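PDB 2J13: polysaccharide deacetylase, which probably removes acetyl groups from cell-wall polysaccharide, with peptidoglycan the likely substrate, as a zinc-binding carbohydrate esterase of family 4. Local coordinates for residues Asp98-Met103 against Lys141-Lys146; Ile110-Trp115 against Thr133-Glu138. All coordinates share one frame; numbering follows the deposited sequence. Where two conformers were deposited one is given.

Interaction 1 of 2, residues Asp98-Met103 against Lys141-Lys146; sequences DLLLRM and KVTGQK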
ATOM      1  N   ASP A  98      -3.303   1.083 -18.893  1.00 31.79           N
ATOM      2  CA  ASP A  98      -3.066  -0.304 -19.264  1.00 32.26           C
ATOM      3  C   ASP A  98      -2.428  -1.130 -18.144  1.00 31.32           C
ATOM      4  O   ASP A  98      -2.839  -2.260 -17.907  1.00 30.03           O
ATOM      5  CB  ASP A  98      -2.239  -0.358 -20.555  1.00 33.83           C
ATOM      6  CG  ASP A  98      -3.038   0.076 -21.764  1.00 38.23           C
ATOM      7  OD1 ASP A  98      -4.300   0.047 -21.716  1.00 42.15           O
ATOM      8  OD2 ASP A  98      -2.395   0.449 -22.767  1.00 44.89           O
ATOM      9  N   LEU A  99      -1.468  -0.541 -17.429  1.00 30.34           N
ATOM     10  CA  LEU A  99      -0.861  -1.205 -16.268  1.00 29.32           C
ATOM     11  C   LEU A  99      -1.898  -1.398 -15.153  1.00 28.95           C
ATOM     12  O   LEU A  99      -1.944  -2.445 -14.516  1.00 29.83           O
ATOM     13  CB  LEU A  99       0.374  -0.442 -15.775  1.00 29.80           C
ATOM     14  CG  LEU A  99       1.614  -0.637 -16.644  1.00 29.53           C
ATOM     15  CD1 LEU A  99       2.695   0.383 -16.253  1.00 29.49           C
ATOM     16  CD2 LEU A  99       2.147  -2.068 -16.572  1.00 30.88           C
ATOM     17  N   LEU A 100      -2.758  -0.398 -14.937  1.00 27.58           N
ATOM     18  CA  LEU A 100      -3.820  -0.508 -13.971  0.50 27.26           C
ATOM     19  C   LEU A 100      -4.737  -1.711 -14.252  1.00 27.88           C
ATOM     20  O   LEU A 100      -5.084  -2.465 -13.366  1.00 27.35           O
ATOM     21  CB  LEU A 100      -4.579   0.810 -13.959  0.50 27.57           C
ATOM     22  CG  LEU A 100      -5.444   1.185 -12.781  0.50 26.23           C
ATOM     23  CD1 LEU A 100      -4.628   1.450 -11.517  0.50 26.64           C
ATOM     24  CD2 LEU A 100      -6.213   2.424 -13.191  0.50 26.45           C
ATOM     25  N   LEU A 101      -5.103  -1.892 -15.531  1.00 28.62           N
ATOM     26  CA  LEU A 101      -5.909  -3.007 -15.921  1.00 30.09           C
ATOM     27  C   LEU A 101      -5.189  -4.342 -15.726  1.00 29.99           C
ATOM     28  O   LEU A 101      -5.831  -5.325 -15.388  1.00 31.00           O
ATOM     29  CB  LEU A 101      -6.376  -2.809 -17.368  1.00 30.51           C
ATOM     30  CG  LEU A 101      -7.400  -1.672 -17.441  1.00 33.00           C
ATOM     31  CD1 LEU A 101      -7.679  -1.293 -18.885  1.00 36.46           C
ATOM     32  CD2 LEU A 101      -8.685  -2.101 -16.753  1.00 34.57           C
ATOM     33  N   ARG A 102      -3.882  -4.386 -15.939  1.00 30.06           N
ATOM     34  CA  ARG A 102      -3.100  -5.601 -15.605  1.00 29.25           C
ATOM     35  C   ARG A 102      -3.189  -5.905 -14.121  1.00 28.52           C
ATOM     36  O   ARG A 102      -3.288  -7.040 -13.695  1.00 27.43           O
ATOM     37  CB  ARG A 102      -1.623  -5.439 -15.978  1.00 29.81           C
ATOM     38  CG  ARG A 102      -1.332  -5.484 -17.485  1.00 31.46           C
ATOM     39  CD  ARG A 102       0.108  -5.752 -17.776  1.00 32.00           C
ATOM     40  NE  ARG A 102       0.519  -7.065 -17.292  1.00 31.60           N
ATOM     41  CZ  ARG A 102       1.782  -7.464 -17.191  1.00 31.16           C
ATOM     42  NH1 ARG A 102       2.771  -6.672 -17.556  1.00 31.97           N
ATOM     43  NH2 ARG A 102       2.056  -8.669 -16.726  1.00 32.85           N
ATOM     44  N   MET A 103      -3.123  -4.873 -13.287  1.00 27.56           N
ATOM     45  CA  MET A 103      -3.196  -5.110 -11.861  1.00 27.11           C
ATOM     46  C   MET A 103      -4.493  -5.830 -11.472  1.00 28.09           C
ATOM     47  O   MET A 103      -4.476  -6.829 -10.740  1.00 28.50           O
ATOM     48  CB  MET A 103      -3.037  -3.777 -11.118  1.00 27.57           C
ATOM     49  CG  MET A 103      -1.642  -3.172 -11.233  1.00 25.57           C
ATOM     50  SD  MET A 103      -1.693  -1.449 -10.617  1.00 25.83           S
ATOM     51  CE  MET A 103      -0.073  -0.837 -11.127  1.00 27.86           C
ATOM     52  N   LYS A 141     -14.312   2.855 -11.497  1.00 23.96           N
ATOM     53  CA  LYS A 141     -14.846   3.103 -12.882  1.00 24.11           C
ATOM     54  C   LYS A 141     -13.900   2.545 -13.950  1.00 24.89           C
ATOM     55  O   LYS A 141     -14.360   1.943 -14.928  1.00 25.66           O
ATOM     56  CB  LYS A 141     -15.001   4.584 -13.138  1.00 24.90           C
ATOM     57  CG  LYS A 141     -16.090   5.255 -12.350  1.00 26.56           C
ATOM     58  CD  LYS A 141     -17.488   4.782 -12.743  1.00 28.15           C
ATOM     59  CE  LYS A 141     -18.601   5.671 -12.191  1.00 31.11           C
ATOM     60  NZ  LYS A 141     -19.964   5.042 -12.329  1.00 29.63           N
ATOM     61  N   VAL A 142     -12.586   2.737 -13.770  1.00 24.23           N
ATOM     62  CA  VAL A 142     -11.597   2.338 -14.770  1.00 25.06           C
ATOM     63  C   VAL A 142     -11.405   0.826 -14.790  1.00 25.93           C
ATOM     64  O   VAL A 142     -11.340   0.195 -15.886  1.00 27.68           O
ATOM     65  CB  VAL A 142     -10.265   3.077 -14.604  1.00 25.05           C
ATOM     66  CG1 VAL A 142      -9.191   2.461 -15.459  1.00 27.22           C
ATOM     67  CG2 VAL A 142     -10.416   4.561 -14.915  1.00 25.09           C
ATOM     68  N   THR A 143     -11.328   0.199 -13.623  1.00 25.86           N
ATOM     69  CA  THR A 143     -10.927  -1.216 -13.591  1.00 26.03           C
ATOM     70  C   THR A 143     -12.016  -2.202 -13.244  1.00 26.82           C
ATOM     71  O   THR A 143     -11.882  -3.399 -13.520  1.00 28.64           O
ATOM     72  CB  THR A 143      -9.812  -1.454 -12.544  1.00 24.99           C
ATOM     73  OG1 THR A 143     -10.372  -1.359 -11.238  1.00 24.47           O
ATOM     74  CG2 THR A 143      -8.710  -0.496 -12.718  1.00 25.49           C
ATOM     75  N   GLY A 144     -13.098  -1.718 -12.644  1.00 28.19           N
ATOM     76  CA  GLY A 144     -14.124  -2.558 -12.094  1.00 27.41           C
ATOM     77  C   GLY A 144     -13.868  -3.269 -10.802  1.00 27.00           C
ATOM     78  O   GLY A 144     -14.704  -4.026 -10.356  1.00 27.40           O
ATOM     79  N   GLN A 145     -12.748  -2.961 -10.129  1.00 26.02           N
ATOM     80  CA  GLN A 145     -12.553  -3.442  -8.778  1.00 25.91           C
ATOM     81  C   GLN A 145     -13.737  -3.002  -7.926  1.00 26.69           C
ATOM     82  O   GLN A 145     -14.137  -1.814  -7.931  1.00 27.28           O
ATOM     83  CB  GLN A 145     -11.242  -2.875  -8.208  1.00 25.35           C
ATOM     84  CG  GLN A 145     -10.904  -3.406  -6.842  1.00 25.41           C
ATOM     85  CD  GLN A 145      -9.511  -2.984  -6.422  1.00 24.63           C
ATOM     86  OE1 GLN A 145      -8.522  -3.456  -6.988  1.00 23.23           O
ATOM     87  NE2 GLN A 145      -9.422  -2.123  -5.408  1.00 22.02           N
ATOM     88  N   LYS A 146     -14.263  -3.933  -7.147  1.00 27.92           N
ATOM     89  CA  LYS A 146     -15.513  -3.717  -6.410  0.50 29.30           C
ATOM     90  C   LYS A 146     -15.376  -2.746  -5.250  1.00 29.12           C
ATOM     91  O   LYS A 146     -16.231  -1.873  -5.056  1.00 29.53           O
ATOM     92  CB  LYS A 146     -16.036  -5.054  -5.890  0.50 29.88           C
ATOM     93  CG  LYS A 146     -17.376  -4.985  -5.175  0.50 31.26           C
ATOM     94  CD  LYS A 146     -17.656  -6.273  -4.430  0.50 33.59           C
ATOM     95  CE  LYS A 146     -18.940  -6.199  -3.621  0.50 35.25           C
ATOM     96  NZ  LYS A 146     -19.053  -7.385  -2.723  0.50 37.97           N
TER
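Leu101 pushes a methyl group mainly onto backbone rather than side chain: its CD2 lies 3.6 Å from Val142 O and 4.0 Å from Thr143 CA, at the point where helix 125-143 runs out. With CG anti to its own carbonyl carbon (chi1 -70°), the branch leans over to meet that last turn. Its neighbour Leu100 does most of the side-chain packing. In the conformer described, one of two deposited, CD2 of Leu100 meets CG1 of Val142 at 3.7 Å, and CG of Leu100 sits 3.7 Å from CG2 of Thr143. Both partners cross the leucine at roughly a right angle. No hydrogen bond joins the two segments, so the join is entirely van der Waals.

Thr143 divides its two branches between different jobs. CG2 faces Leu100, while OG1 turns back to its own chain and accepts a nearly straight hydrogen bond from Gln145 N (3.1 Å, 171° at the hydrogen), forming an ST turn. The same OG1 also pairs with Ile139 O one turn back, so this hydroxyl is gripped by two backbone groups beside the leucines. Gly144, with phi at +75°, is where the chain leaves the helix.

The contact brings helix 97-105 against the C-terminal end of helix 125-143. Leu100 also touches Ile93 of helix 90-95, and Ile110 of strand 109-112 packs on Leu100, Met103 and Thr143 alike. On another flank of helix 97-105, Leu99 and Arg102 rest on helix 70-80, where Arg102 forms a salt bridge with Asp75.

Interaction 2 of 2, residues Ile110-Trp115 against Thr133-Glu138; sequences IGNHSW and TSVTEE. With ZN (zinc ion), chain B.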
ATOM      1  N   ILE A 110      -5.797  -3.054  -5.986  1.00 20.03           N
ATOM      2  CA  ILE A 110      -5.386  -1.681  -6.238  1.00 19.41           C
ATOM      3  C   ILE A 110      -5.789  -0.845  -5.025  1.00 19.02           C
ATOM      4  O   ILE A 110      -6.976  -0.816  -4.619  1.00 19.55           O
ATOM      5  CB  ILE A 110      -6.008  -1.096  -7.528  1.00 19.53           C
ATOM      6  CG1 ILE A 110      -5.680  -1.973  -8.742  1.00 19.31           C
ATOM      7  CG2 ILE A 110      -5.516   0.309  -7.782  1.00 19.40           C
ATOM      8  CD1 ILE A 110      -6.522  -1.539  -9.968  1.00 22.51           C
ATOM      9  N   GLY A 111      -4.783  -0.238  -4.397  1.00 18.27           N
ATOM     10  CA  GLY A 111      -5.009   0.637  -3.244  1.00 17.56           C
ATOM     11  C   GLY A 111      -4.973   2.101  -3.619  1.00 17.15           C
ATOM     12  O   GLY A 111      -4.603   2.465  -4.704  1.00 17.06           O
ATOM     13  N   ASN A 112      -5.320   2.930  -2.642  1.00 16.56           N
ATOM     14  CA  ASN A 112      -5.494   4.348  -2.796  1.00 16.68           C
ATOM     15  C   ASN A 112      -4.297   5.113  -2.213  1.00 15.94           C
ATOM     16  O   ASN A 112      -4.068   5.040  -0.992  1.00 17.26           O
ATOM     17  CB  ASN A 112      -6.774   4.745  -2.076  1.00 17.07           C
ATOM     18  CG  ASN A 112      -7.229   6.157  -2.366  1.00 16.82           C
ATOM     19  OD1 ASN A 112      -6.422   7.072  -2.577  1.00 18.51           O
ATOM     20  ND2 ASN A 112      -8.569   6.348  -2.387  1.00 17.53           N
ATOM     21  N   HIS A 113      -3.564   5.845  -3.054  1.00 16.09           N
ATOM     22  CA  HIS A 113      -2.404   6.633  -2.631  1.00 17.59           C
ATOM     23  C   HIS A 113      -2.661   8.138  -2.838  1.00 17.31           C
ATOM     24  O   HIS A 113      -1.714   8.917  -2.879  1.00 19.02           O
ATOM     25  CB  HIS A 113      -1.152   6.195  -3.381  1.00 17.70           C
ATOM     26  CG  HIS A 113       0.153   6.538  -2.735  1.00 17.91           C
ATOM     27  ND1 HIS A 113       0.375   6.464  -1.379  1.00 17.58           N
ATOM     28  CD2 HIS A 113       1.333   6.884  -3.292  1.00 19.30           C
ATOM     29  CE1 HIS A 113       1.633   6.811  -1.126  1.00 18.28           C
ATOM     30  NE2 HIS A 113       2.237   7.073  -2.268  1.00 17.33           N
ATOM     31  N   SER A 114      -3.934   8.507  -2.980  1.00 18.37           N
ATOM     32  CA  SER A 114      -4.428   9.899  -3.178  1.00 19.61           C
ATOM     33  C   SER A 114      -4.305  10.460  -4.581  1.00 19.99           C
ATOM     34  O   SER A 114      -3.484  10.024  -5.375  1.00 21.28           O
ATOM     35  CB  SER A 114      -3.732  10.875  -2.212  1.00 19.69           C
ATOM     36  OG  SER A 114      -2.560  11.383  -2.788  1.00 22.06           O
ATOM     37  N   TRP A 115      -5.147  11.440  -4.902  1.00 21.39           N
ATOM     38  CA  TRP A 115      -5.166  11.983  -6.253  1.00 22.24           C
ATOM     39  C   TRP A 115      -3.874  12.672  -6.655  1.00 23.20           C
ATOM     40  O   TRP A 115      -3.291  12.345  -7.683  1.00 23.72           O
ATOM     41  CB  TRP A 115      -6.360  12.923  -6.449  1.00 24.04           C
ATOM     42  CG  TRP A 115      -6.501  13.241  -7.902  1.00 25.19           C
ATOM     43  CD1 TRP A 115      -5.969  14.311  -8.568  1.00 27.80           C
ATOM     44  CD2 TRP A 115      -7.108  12.409  -8.893  1.00 25.60           C
ATOM     45  NE1 TRP A 115      -6.244  14.203  -9.924  1.00 27.70           N
ATOM     46  CE2 TRP A 115      -6.926  13.039 -10.140  1.00 26.23           C
ATOM     47  CE3 TRP A 115      -7.792  11.184  -8.840  1.00 26.62           C
ATOM     48  CZ2 TRP A 115      -7.417  12.489 -11.335  1.00 27.20           C
ATOM     49  CZ3 TRP A 115      -8.267  10.635 -10.028  1.00 27.60           C
ATOM     50  CH2 TRP A 115      -8.078  11.293 -11.248  1.00 27.19           C
ATOM     51  N   THR A 133     -11.582  10.214  -2.288  1.00 21.33           N
ATOM     52  CA  THR A 133     -12.772   9.791  -3.026  1.00 22.62           C
ATOM     53  C   THR A 133     -12.528   9.783  -4.521  1.00 21.55           C
ATOM     54  O   THR A 133     -13.014   8.863  -5.216  1.00 23.13           O
ATOM     55  CB  THR A 133     -13.979  10.687  -2.695  1.00 24.19           C
ATOM     56  OG1 THR A 133     -14.225  10.638  -1.271  1.00 26.10           O
ATOM     57  CG2 THR A 133     -15.218  10.186  -3.453  1.00 27.37           C
ATOM     58  N   SER A 134     -11.793  10.748  -5.039  1.00 21.49           N
ATOM     59  CA  SER A 134     -11.512  10.802  -6.470  1.00 21.87           C
ATOM     60  C   SER A 134     -10.762   9.563  -6.971  1.00 20.59           C
ATOM     61  O   SER A 134     -11.099   9.012  -8.031  1.00 22.27           O
ATOM     62  CB  SER A 134     -10.791  12.079  -6.865  1.00 23.45           C
ATOM     63  OG  SER A 134      -9.570  12.223  -6.224  1.00 24.15           O
ATOM     64  N   VAL A 135      -9.757   9.118  -6.236  1.00 19.14           N
ATOM     65  CA  VAL A 135      -9.042   7.898  -6.584  1.00 19.52           C
ATOM     66  C   VAL A 135      -9.918   6.672  -6.469  1.00 19.81           C
ATOM     67  O   VAL A 135      -9.883   5.797  -7.351  1.00 22.43           O
ATOM     68  CB  VAL A 135      -7.724   7.707  -5.726  1.00 18.09           C
ATOM     69  CG1 VAL A 135      -7.066   6.338  -5.951  1.00 20.64           C
ATOM     70  CG2 VAL A 135      -6.731   8.767  -6.054  1.00 20.99           C
ATOM     71  N   THR A 136     -10.694   6.562  -5.405  1.00 20.21           N
ATOM     72  CA  THR A 136     -11.560   5.400  -5.207  1.00 20.71           C
ATOM     73  C   THR A 136     -12.541   5.248  -6.360  1.00 21.12           C
ATOM     74  O   THR A 136     -12.654   4.190  -6.963  1.00 22.00           O
ATOM     75  CB  THR A 136     -12.294   5.451  -3.873  1.00 21.25           C
ATOM     76  OG1 THR A 136     -11.323   5.288  -2.818  1.00 20.15           O
ATOM     77  CG2 THR A 136     -13.335   4.333  -3.769  1.00 20.85           C
ATOM     78  N   GLU A 137     -13.186   6.348  -6.686  1.00 21.67           N
ATOM     79  CA  GLU A 137     -14.156   6.334  -7.799  1.00 24.53           C
ATOM     80  C   GLU A 137     -13.462   6.024  -9.127  1.00 23.62           C
ATOM     81  O   GLU A 137     -14.007   5.270  -9.969  1.00 24.57           O
ATOM     82  CB  GLU A 137     -14.882   7.674  -7.852  1.00 25.22           C
ATOM     83  CG  GLU A 137     -15.750   7.923  -6.625  1.00 28.51           C
ATOM     84  CD  GLU A 137     -16.530   9.230  -6.667  1.00 30.37           C
ATOM     85  OE1 GLU A 137     -16.286  10.083  -7.542  1.00 36.43           O
ATOM     86  OE2 GLU A 137     -17.383   9.393  -5.766  1.00 39.08           O
ATOM     87  N   GLU A 138     -12.281   6.583  -9.363  1.00 22.95           N
ATOM     88  CA  GLU A 138     -11.536   6.312 -10.597  1.00 23.89           C
ATOM     89  C   GLU A 138     -11.092   4.846 -10.682  1.00 22.96           C
ATOM     90  O   GLU A 138     -11.225   4.214 -11.754  1.00 23.52           O
ATOM     91  CB  GLU A 138     -10.353   7.251 -10.725  1.00 25.47           C
ATOM     92  CG  GLU A 138      -9.796   7.441 -12.080  1.00 28.83           C
ATOM     93  CD  GLU A 138     -10.699   8.307 -13.008  1.00 32.91           C
ATOM     94  OE1 GLU A 138     -11.416   9.237 -12.532  1.00 36.03           O
ATOM     95  OE2 GLU A 138     -10.675   8.060 -14.225  1.00 36.81           O
TER
HETATM   96 ZN    ZN B1236       3.995   8.058  -2.469  1.00 21.67          ZN
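The zinc-binding H(S/T)xxH motif of family 4 esterases starts here: His113 holds the zinc ion through NE2 at 2.0 Å, and His117 binds it too. Just behind, Asn112 and Trp115 pack on helix 125-143. Asn112 OD1 accepts from Ser114 N at 2.9 Å, an Asx turn that shapes the backbone around the ligand histidine. The amide's CG and OD1 also press on Val135, with OD1 3.5 Å from its CB. ND2 is hydrogen-bonded to Leu132 O and makes a second, weak bond to Thr136 OG1 (3.0 Å, 130° at the hydrogen), a hydroxyl also bonded to Tyr171.

Val135 CG2 wedges under the turn, 3.3 Å from Trp115 N. CG of Trp115 is anti to the backbone N (chi1 -169°), which lays the indole along the helix: Ser134 OG, itself bonded to Glu130 O, approaches CE3 obliquely at 3.3 Å, while Glu138 CB meets the ring edge, 4.0 Å from CZ3. On the metal side, His113 ND1 is hydrogen-bonded to Arg152 O.

Strand 109-112 pairs in parallel with strand 84-88, and helix 125-143 packs on its end and on the loop leading to the zinc, with Ile93 of helix 90-95 touching Val135 and Glu138.

Overall arrangement
From the N terminus, the chain passes through helix 97-105, turns into strand 109-112, makes the zinc-binding loop and returns along helix 125-143. Interaction 2 closes the inner loop, 110-115 to 133-138; interaction 1 closes the outer one, 98-103 to 141-146, so interaction 2 is nested within interaction 1. Both use helix 125-143, the zinc-side contact drawing on its middle and the other on its C-terminal end. They meet at Ile110, whose O probably accepts a hydrogen bond from Gln145 NE2 and whose CD1 packs on Thr143 CG2. Interaction 1 joins the two helices to each other and interaction 2 joins helix 125-143 to strand 109-112 of the parallel sheet in the NodB-type fold.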